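Side-chain contacts in protein-S-isoprenylcysteine O-methyltransferase (Tribolium castaneum, PDB 5V7P), which methylates the carboxyl group of isoprenylated C-terminal cysteines in proteins, using S-adenosyl-L-methionine as methyl donor, in the endoplasmic reticulum membrane: residues G72-L77 against V98-H103; G181-H186 against V197-G202; W215-I220 against G272-E277. One frame throughout, in Å; residues are numbered along the deposited sequence.

Interaction 1 of 3, residues G72-L77 against V98-H103; sequences GLVLVL and VMALFH. With MPG ([(Z)-octadec-9-enyl] (2R)-2,3-bis(oxidanyl)propanoate), chain B.
A100 sits at the centre of this contact and turns its single methyl to V74 and L75. CB of A100 lies 3.8 Å from CG1 of V74. It is equally close, at 3.8 Å, to the backbone N of L75, and CB of L75 is 4.2 Å from CB of A100. The methyl therefore rests against main chain as well as side chains. V74 holds CG1 anti to its own N (chi1 176°), which brings that branch against A100. With so small a residue on one side, the CA atoms of L75 and A100 come within 5.6 Å.

The two segments belong to helices 59-84 and 90-113, which follow each other in sequence and are inferred to span the membrane. They form a helical hairpin with a short link. Locally the axes run antiparallel at 149° and approach to 8.1 Å.

Beside A100, the branched ends of L75 and L101 cross obliquely. CD2 of L75 meets CD2 of L101 at 4.0 Å, while CD1 of L75 lies beside CG of L101. The bond from CA to CB in L101 does not aim at the partner helix, yet its methyl end swings nearer. At chi1 172° the L75 side chain runs out opposite its backbone N, which brings both methyls up to L101. L75 O is also hydrogen-bonded to OG of S97, one residue before segment 98-103.

M99 turns the other way. Its chain bends at chi2 and chi3, and CE ends 3.4 Å from C21 of the chain B lipid, with SD beside O2. Further round helix 90-113, F102 places CD2 over the centre of the H103 imidazole face. ND1 of that ring is hydrogen-bonded to F123 O, while F102 stacks on W218 of helix 210-225.

Interaction 2 of 3, residues G181-H186 against V197-G202; sequences GSNFNH and VLVTHG. With SAH (S-adenosyl-L-homocysteine), chain C; MPG ([(Z)-octadec-9-enyl] (2R)-2,3-bis(oxidanyl)propanoate), chain D.
The cofactor pocket of this methyltransferase is built partly from one long loop, and two parts of it meet here. N183, just after helix 156-180, reaches across to V197 and V199. OD1 of N183 accepts a hydrogen bond from V197 N at 2.9 Å. The bond is nearly straight at the hydrogen, 171°, but the donor is tilted 32° from the carbonyl plane of the amide. The other half of the amide is held by the end of helix 156-180, where A180 O accepts from ND2 of N183. These two bonds fix the rotation of the group. ND2 also faces CG2 of V199 at 3.7 Å, and CG2 of V197 lies against the amide. A chi1 of -52° sets the amide of N183 opposite its carbonyl carbon and turns it to segment 197-202. An alanine here is likely to leave V197 N without this acceptor and A180 O without its donor, so that the two parts of the loop would be less firmly joined beside the adenine.

Segment 197-202 binds the adenine. V199 N donates to N1 of S-adenosyl-L-homocysteine at 3.0 Å, and N6 of the cofactor donates to V199 O at 3.1 Å. CB of V199 and CD1 of L198 both pack near N1, and CB of N183 lies by the base too. Beyond the ribose, SD of the cofactor sits 3.3 Å above the plane of the F184 ring, offset toward its rim. H201 meets a lipid instead: its NE2 and O3 of the chain D lipid share a hydrogen bond of 3.2 Å. Two backbone bonds to the Watson-Crick edge (N1 and N6) of adenine, with an asparagine tying on the earlier part of the loop, make up this part of the SAM-binding site, to which V197, L198 and V199 belong.

Interaction 3 of 3, residues W215-I220 against G272-E277; sequences WFYWSI and GIPFIE. With D10 (decane), chain G; MPG ([(Z)-octadec-9-enyl] (2R)-2,3-bis(oxidanyl)propanoate), chain B; MPG ([(Z)-octadec-9-enyl] (2R)-2,3-bis(oxidanyl)propanoate), chain V; D10 (decane), chain F.
F216 offers a ring face to I273, whose CG2 sits over its centre in a CH-pi contact. CG2 of I273 is 4.1 Å from the centroid of the F216 ring and lies 11° off the ring normal. CD1 of I273 reaches past the ring to CB of F216, 3.9 Å away. The opposite face is taken by CD1 of I220, one turn along the helix. C8 of the chain V lipid comes to the ring edge, 3.7 Å from CZ of F216. With chi1 at 177° the F216 ring extends away from the backbone N and lands between these partners.

F216 in turn places CD2 over the centre of the Y217 ring. OH of Y217 ends 3.7 Å from CD of P274, with decane molecules also close by. This hydroxyl is buried and has no polar partner in the model.

The contact joins helix 210-225, inferred to span the membrane, to the loop after helix 260-268. That loop makes a type II beta turn from I273 to I276, with P274 and F275 at its corners. F275 has a positive phi of 70°, and the closing bond from I276 N to I273 O is weak. P274 O is bound by W240 NE1 of helix 231-258.

Within helix 210-225, OG of S219 donates to F216 O at 2.7 Å. The indole of W215 leads away from the loop, and C9 of the chain B lipid lies 3.3 Å above its plane. I273 also packs near Y212, a residue of the cofactor site.

Overall arrangement
From the N terminus, interaction 1 comes first and closes the short hairpin between helices 59-84 and 90-113. Interaction 2 follows, closing a loop between helix 156-180 and helix 203-206. Interaction 3 spans the longest stretch, tying helix 210-225 to the loop after helix 260-268. The three lie in series, so none nests in or crosses another. Interactions 1 and 3 touch: F102, V98 and M99 pack on W218, F102 also meets W215, and both contacts reach the chain B lipid. Interaction 2 stands apart, with its nearest atoms about 7 Å from interaction 1 and about 5 Å from interaction 3. Interactions 1 and 3 thus meet in the membrane helices, while interaction 2 shapes the cofactor side.

Interaction 1 of 3, residues G72-L77 against V98-H103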
# COMPACT_ATOMS: atom_id res chain seq x y z
N GLY A 72 -13.29 -8.51 8.63
CA GLY A 72 -13.66 -9.37 9.74
C GLY A 72 -14.14 -10.72 9.26
O GLY A 72 -13.84 -11.75 9.88
N LEU A 73 -14.88 -10.74 8.16
CA LEU A 73 -15.29 -12.00 7.55
C LEU A 73 -14.07 -12.86 7.22
O LEU A 73 -14.00 -14.04 7.58
CB LEU A 73 -16.10 -11.73 6.28
CG LEU A 73 -17.23 -12.71 5.93
CD1 LEU A 73 -17.79 -12.40 4.55
CD2 LEU A 73 -16.75 -14.14 6.00
N VAL A 74 -13.08 -12.26 6.55
CA VAL A 74 -11.89 -13.01 6.15
C VAL A 74 -11.13 -13.50 7.38
O VAL A 74 -10.60 -14.61 7.39
CB VAL A 74 -11.00 -12.13 5.24
CG1 VAL A 74 -9.70 -12.84 4.90
CG2 VAL A 74 -11.76 -11.76 3.98
N LEU A 75 -11.06 -12.67 8.42
CA LEU A 75 -10.36 -13.07 9.64
C LEU A 75 -10.95 -14.35 10.21
O LEU A 75 -10.23 -15.34 10.43
CB LEU A 75 -10.42 -11.94 10.66
CG LEU A 75 -9.91 -12.26 12.07
CD1 LEU A 75 -8.47 -12.76 12.03
CD2 LEU A 75 -10.03 -11.04 12.97
N VAL A 76 -12.26 -14.36 10.47
CA VAL A 76 -12.89 -15.52 11.10
C VAL A 76 -12.80 -16.74 10.19
O VAL A 76 -12.49 -17.85 10.64
CB VAL A 76 -14.34 -15.19 11.48
CG1 VAL A 76 -15.12 -16.45 11.86
CG2 VAL A 76 -14.37 -14.19 12.62
N LEU A 77 -13.09 -16.56 8.90
CA LEU A 77 -13.00 -17.68 7.97
C LEU A 77 -11.59 -18.24 7.92
O LEU A 77 -11.39 -19.45 7.79
CB LEU A 77 -13.46 -17.24 6.58
CG LEU A 77 -14.86 -17.72 6.16
CD1 LEU A 77 -15.91 -17.35 7.20
CD2 LEU A 77 -15.22 -17.14 4.80
N VAL A 98 -3.92 -13.42 8.57
CA VAL A 98 -2.83 -12.45 8.59
C VAL A 98 -3.12 -11.31 7.63
O VAL A 98 -2.90 -10.13 7.94
CB VAL A 98 -1.50 -13.15 8.26
CG1 VAL A 98 -0.41 -12.15 7.86
CG2 VAL A 98 -1.03 -13.97 9.46
N MET A 99 -3.62 -11.64 6.43
CA MET A 99 -3.91 -10.61 5.44
C MET A 99 -5.01 -9.67 5.92
O MET A 99 -4.89 -8.45 5.79
CB MET A 99 -4.32 -11.28 4.13
CG MET A 99 -3.22 -12.11 3.49
SD MET A 99 -2.09 -11.10 2.52
CE MET A 99 -3.16 -10.65 1.16
N ALA A 100 -6.08 -10.23 6.48
CA ALA A 100 -7.19 -9.40 6.94
C ALA A 100 -6.76 -8.47 8.06
O ALA A 100 -7.13 -7.29 8.08
CB ALA A 100 -8.35 -10.29 7.39
N LEU A 101 -5.98 -8.98 9.01
CA LEU A 101 -5.53 -8.14 10.12
C LEU A 101 -4.61 -7.03 9.63
O LEU A 101 -4.67 -5.90 10.13
CB LEU A 101 -4.83 -8.99 11.18
CG LEU A 101 -5.72 -9.79 12.14
CD1 LEU A 101 -4.87 -10.59 13.11
CD2 LEU A 101 -6.68 -8.88 12.90
N PHE A 102 -3.74 -7.33 8.66
CA PHE A 102 -2.85 -6.30 8.13
C PHE A 102 -3.64 -5.12 7.59
O PHE A 102 -3.40 -3.97 7.97
CB PHE A 102 -1.96 -6.88 7.04
CG PHE A 102 -1.13 -5.85 6.34
CD1 PHE A 102 0.12 -5.49 6.83
CD2 PHE A 102 -1.59 -5.22 5.19
CE1 PHE A 102 0.88 -4.53 6.19
CE2 PHE A 102 -0.83 -4.26 4.55
CZ PHE A 102 0.41 -3.92 5.05
N HIS A 103 -4.59 -5.39 6.69
CA HIS A 103 -5.29 -4.30 6.01
C HIS A 103 -6.18 -3.52 6.97
O HIS A 103 -6.29 -2.29 6.85
CB HIS A 103 -6.10 -4.86 4.84
CG HIS A 103 -5.25 -5.33 3.70
ND1 HIS A 103 -4.59 -4.47 2.85
CD2 HIS A 103 -4.95 -6.58 3.27
CE1 HIS A 103 -3.93 -5.16 1.95
NE2 HIS A 103 -4.13 -6.45 2.18
C2 MPG B . 2.71 -9.07 -3.89
C3 MPG B . 3.99 -8.94 -3.06
C4 MPG B . 4.32 -7.48 -2.77
C5 MPG B . 5.41 -7.43 -1.73
C6 MPG B . 5.85 -5.98 -1.55
C7 MPG B . 4.75 -5.10 -0.97
C8 MPG B . 4.87 -3.74 -1.65
C9 MPG B . 4.09 -2.71 -0.84
C10 MPG B . 3.01 -2.11 -1.28
C11 MPG B . 2.40 -2.38 -2.65
C12 MPG B . 0.89 -2.17 -2.58
C13 MPG B . 0.57 -0.69 -2.39
C14 MPG B . -0.83 -0.59 -1.81
C15 MPG B . -1.30 0.87 -1.84
C16 MPG B . -2.67 0.97 -2.50
O1 MPG B . 0.98 -9.60 -2.36
C1 MPG B . 1.48 -8.56 -3.14
CXD MPG B . 0.21 -10.30 -0.08
O2 MPG B . 0.96 -10.91 0.94
C21 MPG B . -0.51 -11.39 -0.89
O3 MPG B . -0.03 -12.65 -0.53
O4 MPG B . 1.99 -8.81 -0.51
CX3 MPG B . 1.15 -9.50 -0.98

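Interaction 2 of 3, residues G181-H186 against V197-G202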
# COMPACT_ATOMS: atom_id res chain seq x y z
N GLY A 181 3.59 9.42 14.36
CA GLY A 181 2.46 10.30 14.60
C GLY A 181 1.89 10.84 13.31
O GLY A 181 1.76 10.12 12.31
N SER A 182 1.53 12.12 13.32
CA SER A 182 1.04 12.78 12.12
C SER A 182 2.12 12.99 11.07
O SER A 182 1.81 13.46 9.97
CB SER A 182 0.39 14.12 12.48
OG SER A 182 1.26 14.90 13.28
N ASN A 183 3.38 12.67 11.37
CA ASN A 183 4.43 12.70 10.36
C ASN A 183 4.38 11.50 9.42
O ASN A 183 5.03 11.53 8.37
CB ASN A 183 5.81 12.76 11.03
CG ASN A 183 5.92 13.87 12.05
OD1 ASN A 183 6.06 15.04 11.69
ND2 ASN A 183 5.86 13.51 13.33
N PHE A 184 3.63 10.46 9.77
CA PHE A 184 3.44 9.33 8.87
C PHE A 184 2.39 9.68 7.82
O PHE A 184 1.54 10.55 8.02
CB PHE A 184 2.99 8.09 9.65
CG PHE A 184 3.01 6.82 8.84
CD1 PHE A 184 4.17 6.07 8.73
CD2 PHE A 184 1.87 6.38 8.19
CE1 PHE A 184 4.19 4.91 7.99
CE2 PHE A 184 1.89 5.21 7.44
CZ PHE A 184 3.05 4.48 7.34
N ASN A 185 2.48 9.00 6.68
CA ASN A 185 1.50 9.20 5.61
C ASN A 185 1.61 8.04 4.64
O ASN A 185 2.72 7.67 4.24
CB ASN A 185 1.74 10.53 4.89
CG ASN A 185 0.51 11.03 4.16
OD1 ASN A 185 -0.20 10.27 3.51
ND2 ASN A 185 0.24 12.33 4.29
N HIS A 186 0.47 7.47 4.27
CA HIS A 186 0.46 6.42 3.25
C HIS A 186 0.96 6.93 1.91
O HIS A 186 1.43 6.13 1.09
CB HIS A 186 -0.95 5.85 3.10
CG HIS A 186 -1.26 4.74 4.06
ND1 HIS A 186 -2.54 4.50 4.53
CD2 HIS A 186 -0.47 3.80 4.62
CE1 HIS A 186 -2.52 3.47 5.35
NE2 HIS A 186 -1.27 3.02 5.42
N VAL A 197 7.87 17.31 11.32
CA VAL A 197 9.14 17.32 12.02
C VAL A 197 9.85 16.00 11.76
O VAL A 197 9.25 15.00 11.38
CB VAL A 197 8.97 17.56 13.54
CG1 VAL A 197 8.36 18.93 13.79
CG2 VAL A 197 8.11 16.46 14.16
N LEU A 198 11.17 16.02 11.97
CA LEU A 198 11.98 14.82 11.78
C LEU A 198 11.89 13.92 13.01
O LEU A 198 11.96 14.39 14.15
CB LEU A 198 13.43 15.20 11.51
CG LEU A 198 14.41 14.05 11.32
CD1 LEU A 198 13.98 13.13 10.18
CD2 LEU A 198 15.82 14.59 11.06
N VAL A 199 11.74 12.63 12.76
CA VAL A 199 11.59 11.61 13.80
C VAL A 199 12.84 10.75 13.77
O VAL A 199 13.16 10.15 12.74
CB VAL A 199 10.33 10.77 13.60
CG1 VAL A 199 10.18 9.73 14.71
CG2 VAL A 199 9.09 11.66 13.53
N THR A 200 13.55 10.68 14.90
CA THR A 200 14.78 9.90 15.01
C THR A 200 14.80 9.02 16.25
O THR A 200 15.83 8.39 16.53
CB THR A 200 16.00 10.82 15.01
OG1 THR A 200 15.93 11.71 16.13
CG2 THR A 200 16.07 11.64 13.73
N HIS A 201 13.71 8.95 17.00
CA HIS A 201 13.65 8.17 18.23
C HIS A 201 12.81 6.92 18.02
O HIS A 201 12.14 6.76 16.99
CB HIS A 201 13.08 9.02 19.37
CG HIS A 201 11.64 9.40 19.19
ND1 HIS A 201 11.25 10.44 18.37
CD2 HIS A 201 10.51 8.89 19.72
CE1 HIS A 201 9.93 10.55 18.41
NE2 HIS A 201 9.46 9.62 19.22
N GLY A 202 12.85 6.04 19.01
CA GLY A 202 12.12 4.79 18.91
C GLY A 202 12.69 3.92 17.79
O GLY A 202 13.90 3.91 17.54
N SAH C . 9.67 5.82 5.40
CA SAH C . 9.15 5.88 6.76
CB SAH C . 7.80 6.58 6.79
CG SAH C . 6.79 6.05 5.78
SD SAH C . 5.31 7.11 5.71
C SAH C . 9.02 4.48 7.36
O SAH C . 9.08 3.47 6.64
OXT SAH C . 8.86 4.31 8.57
C5' SAH C . 5.98 8.21 4.42
C4' SAH C . 6.10 9.66 4.87
O4' SAH C . 6.86 9.74 6.06
C3' SAH C . 6.81 10.49 3.82
O3' SAH C . 5.99 11.55 3.38
C2' SAH C . 8.07 11.01 4.48
O2' SAH C . 8.26 12.38 4.20
C1' SAH C . 7.85 10.75 5.96
N9 SAH C . 9.07 10.33 6.68
C8 SAH C . 9.96 9.36 6.31
N7 SAH C . 10.93 9.28 7.25
C5 SAH C . 10.66 10.18 8.22
C6 SAH C . 11.32 10.51 9.39
N6 SAH C . 12.44 9.89 9.74
N1 SAH C . 10.80 11.50 10.19
C2 SAH C . 9.64 12.15 9.84
N3 SAH C . 8.99 11.82 8.67
C4 SAH C . 9.50 10.85 7.87
C2 MPG D . 4.97 4.27 20.25
C3 MPG D . 5.21 3.15 21.26
C4 MPG D . 4.69 1.82 20.72
C5 MPG D . 5.42 0.68 21.43
C6 MPG D . 4.59 -0.60 21.33
C7 MPG D . 5.46 -1.79 21.75
C8 MPG D . 4.89 -3.08 21.17
C9 MPG D . 5.09 -4.22 22.17
C10 MPG D . 4.34 -5.30 22.16
C11 MPG D . 3.22 -5.49 21.13
C12 MPG D . 2.85 -6.97 21.04
C13 MPG D . 1.33 -7.11 20.92
C14 MPG D . 0.99 -8.54 20.50
O1 MPG D . 4.82 6.65 20.37
C1 MPG D . 4.29 5.47 20.91
CXD MPG D . 4.60 9.14 20.76
O2 MPG D . 3.91 10.12 20.03
C21 MPG D . 6.07 9.13 20.34
O3 MPG D . 6.52 10.45 20.17
O4 MPG D . 2.81 7.67 20.35
CX3 MPG D . 3.99 7.77 20.48

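Interaction 3 of 3, residues W215-I220 against G272-E277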
# COMPACT_ATOMS: atom_id res chain seq x y z
N TRP A 215 6.92 -3.89 6.56
CA TRP A 215 6.16 -4.28 5.38
C TRP A 215 6.96 -5.24 4.51
O TRP A 215 6.43 -6.24 4.01
CB TRP A 215 5.77 -3.03 4.59
CG TRP A 215 4.60 -3.23 3.67
CD1 TRP A 215 4.18 -4.40 3.12
CD2 TRP A 215 3.70 -2.22 3.21
NE1 TRP A 215 3.07 -4.18 2.33
CE2 TRP A 215 2.76 -2.84 2.37
CE3 TRP A 215 3.60 -0.84 3.42
CZ2 TRP A 215 1.73 -2.14 1.75
CZ3 TRP A 215 2.58 -0.14 2.80
CH2 TRP A 215 1.66 -0.80 1.97
N PHE A 216 8.26 -4.96 4.33
CA PHE A 216 9.11 -5.80 3.48
C PHE A 216 9.12 -7.24 3.97
O PHE A 216 8.84 -8.18 3.21
CB PHE A 216 10.52 -5.22 3.45
CG PHE A 216 11.51 -6.05 2.67
CD1 PHE A 216 11.41 -6.16 1.30
CD2 PHE A 216 12.55 -6.69 3.32
CE1 PHE A 216 12.32 -6.91 0.58
CE2 PHE A 216 13.47 -7.45 2.60
CZ PHE A 216 13.35 -7.56 1.23
N TYR A 217 9.44 -7.45 5.25
CA TYR A 217 9.54 -8.81 5.77
C TYR A 217 8.16 -9.44 5.95
O TYR A 217 8.01 -10.65 5.73
CB TYR A 217 10.31 -8.82 7.09
CG TYR A 217 11.79 -8.64 6.88
CD1 TYR A 217 12.54 -9.63 6.28
CD2 TYR A 217 12.43 -7.48 7.28
CE1 TYR A 217 13.90 -9.48 6.08
CE2 TYR A 217 13.79 -7.31 7.08
CZ TYR A 217 14.52 -8.32 6.48
OH TYR A 217 15.87 -8.17 6.27
N TRP A 218 7.16 -8.65 6.32
CA TRP A 218 5.80 -9.18 6.40
C TRP A 218 5.38 -9.79 5.08
O TRP A 218 4.85 -10.91 5.03
CB TRP A 218 4.83 -8.07 6.82
CG TRP A 218 3.40 -8.51 6.83
CD1 TRP A 218 2.72 -9.06 7.88
CD2 TRP A 218 2.46 -8.42 5.75
NE1 TRP A 218 1.42 -9.33 7.51
CE2 TRP A 218 1.24 -8.94 6.21
CE3 TRP A 218 2.54 -7.95 4.44
CZ2 TRP A 218 0.10 -9.00 5.41
CZ3 TRP A 218 1.41 -8.01 3.64
CH2 TRP A 218 0.21 -8.54 4.13
N SER A 219 5.61 -9.07 3.97
CA SER A 219 5.18 -9.57 2.67
C SER A 219 5.86 -10.88 2.32
O SER A 219 5.22 -11.81 1.82
CB SER A 219 5.45 -8.52 1.59
OG SER A 219 6.84 -8.28 1.44
N ILE A 220 7.17 -10.97 2.56
CA ILE A 220 7.87 -12.24 2.39
C ILE A 220 7.28 -13.29 3.33
O ILE A 220 7.12 -14.46 2.97
CB ILE A 220 9.38 -12.06 2.63
CG1 ILE A 220 9.96 -11.05 1.63
CG2 ILE A 220 10.11 -13.39 2.51
CD1 ILE A 220 11.37 -10.61 1.95
N GLY A 272 17.41 -0.05 6.81
CA GLY A 272 16.81 -1.21 7.43
C GLY A 272 16.53 -2.35 6.48
O GLY A 272 16.27 -3.47 6.95
N ILE A 273 16.56 -2.11 5.18
CA ILE A 273 16.39 -3.16 4.18
C ILE A 273 17.75 -3.42 3.54
O ILE A 273 18.40 -2.46 3.10
CB ILE A 273 15.35 -2.77 3.11
CG1 ILE A 273 13.97 -2.61 3.76
CG2 ILE A 273 15.31 -3.82 1.99
CD1 ILE A 273 12.87 -2.16 2.82
N PRO A 274 18.20 -4.67 3.46
CA PRO A 274 19.54 -4.92 2.91
C PRO A 274 19.69 -4.42 1.48
O PRO A 274 18.77 -4.55 0.66
CB PRO A 274 19.68 -6.45 2.99
CG PRO A 274 18.71 -6.86 4.03
CD PRO A 274 17.56 -5.91 3.92
N PHE A 275 20.86 -3.85 1.19
CA PHE A 275 21.27 -3.42 -0.15
C PHE A 275 20.50 -2.21 -0.65
O PHE A 275 20.57 -1.90 -1.85
CB PHE A 275 21.14 -4.56 -1.17
CG PHE A 275 21.97 -5.76 -0.84
CD1 PHE A 275 23.28 -5.85 -1.26
CD2 PHE A 275 21.44 -6.80 -0.09
CE1 PHE A 275 24.05 -6.96 -0.95
CE2 PHE A 275 22.20 -7.91 0.22
CZ PHE A 275 23.51 -7.99 -0.21
N ILE A 276 19.77 -1.51 0.21
CA ILE A 276 19.11 -0.25 -0.14
C ILE A 276 19.79 0.86 0.65
O ILE A 276 19.72 0.89 1.88
CB ILE A 276 17.61 -0.29 0.15
CG1 ILE A 276 16.94 -1.34 -0.74
CG2 ILE A 276 16.98 1.09 -0.07
CD1 ILE A 276 15.42 -1.43 -0.63
N GLU A 277 20.45 1.77 -0.06
CA GLU A 277 21.21 2.84 0.58
C GLU A 277 20.39 4.11 0.78
O GLU A 277 20.61 4.82 1.76
CB GLU A 277 22.45 3.18 -0.25
CG GLU A 277 23.46 2.04 -0.36
CD GLU A 277 23.91 1.53 0.99
OE1 GLU A 277 23.83 0.30 1.22
OE2 GLU A 277 24.33 2.35 1.83
C1 D10 G . 21.58 1.75 4.42
C2 D10 G . 21.80 0.25 4.60
C3 D10 G . 20.77 -0.29 5.59
C4 D10 G . 20.72 -1.81 5.49
C5 D10 G . 20.31 -2.37 6.85
C6 D10 G . 19.96 -3.85 6.71
C7 D10 G . 20.19 -4.55 8.06
C8 D10 G . 19.20 -5.70 8.21
C9 D10 G . 17.96 -5.20 8.94
C10 D10 G . 16.74 -5.98 8.47
C2 MPG B . 2.71 -9.07 -3.89
C3 MPG B . 3.99 -8.94 -3.06
C4 MPG B . 4.32 -7.48 -2.77
C5 MPG B . 5.41 -7.43 -1.73
C6 MPG B . 5.85 -5.98 -1.55
C7 MPG B . 4.75 -5.10 -0.97
C8 MPG B . 4.87 -3.74 -1.65
C9 MPG B . 4.09 -2.71 -0.84
C10 MPG B . 3.01 -2.11 -1.28
C11 MPG B . 2.40 -2.38 -2.65
C12 MPG B . 0.89 -2.17 -2.58
C13 MPG B . 0.57 -0.69 -2.39
C14 MPG B . -0.83 -0.59 -1.81
C15 MPG B . -1.30 0.87 -1.84
C16 MPG B . -2.67 0.97 -2.50
O1 MPG B . 0.98 -9.60 -2.36
C1 MPG B . 1.48 -8.56 -3.14
CXD MPG B . 0.21 -10.30 -0.08
O2 MPG B . 0.96 -10.91 0.94
C21 MPG B . -0.51 -11.39 -0.89
O3 MPG B . -0.03 -12.65 -0.53
O4 MPG B . 1.99 -8.81 -0.51
CX3 MPG B . 1.15 -9.50 -0.98
C2 MPG V . 18.83 -6.94 -5.33
C3 MPG V . 18.94 -8.01 -4.26
C4 MPG V . 17.86 -7.80 -3.20
C5 MPG V . 17.85 -9.00 -2.25
C6 MPG V . 17.06 -8.67 -1.00
C7 MPG V . 17.23 -9.79 0.02
C8 MPG V . 16.48 -9.44 1.30
C9 MPG V . 16.97 -10.35 2.43
C10 MPG V . 16.23 -11.26 3.04
C11 MPG V . 14.76 -11.52 2.69
C12 MPG V . 14.43 -12.99 2.96
O1 MPG V . 20.31 -5.50 -6.53
C1 MPG V . 20.13 -6.83 -6.14
CXD MPG V . 21.98 -3.88 -7.52
O2 MPG V . 22.36 -3.67 -8.85
C21 MPG V . 23.19 -3.73 -6.61
O3 MPG V . 22.93 -4.35 -5.38
O4 MPG V . 21.90 -6.19 -7.96
CX3 MPG V . 21.41 -5.29 -7.37
C1 D10 F . 18.33 -10.38 7.40
C2 D10 F . 19.65 -9.61 7.33
C3 D10 F . 20.38 -9.99 6.05
C4 D10 F . 21.85 -9.55 6.12
C5 D10 F . 21.99 -8.06 5.81
C6 D10 F . 23.31 -7.83 5.07
C7 D10 F . 23.55 -6.33 4.91
C8 D10 F . 24.39 -6.09 3.66
C9 D10 F . 25.17 -4.78 3.81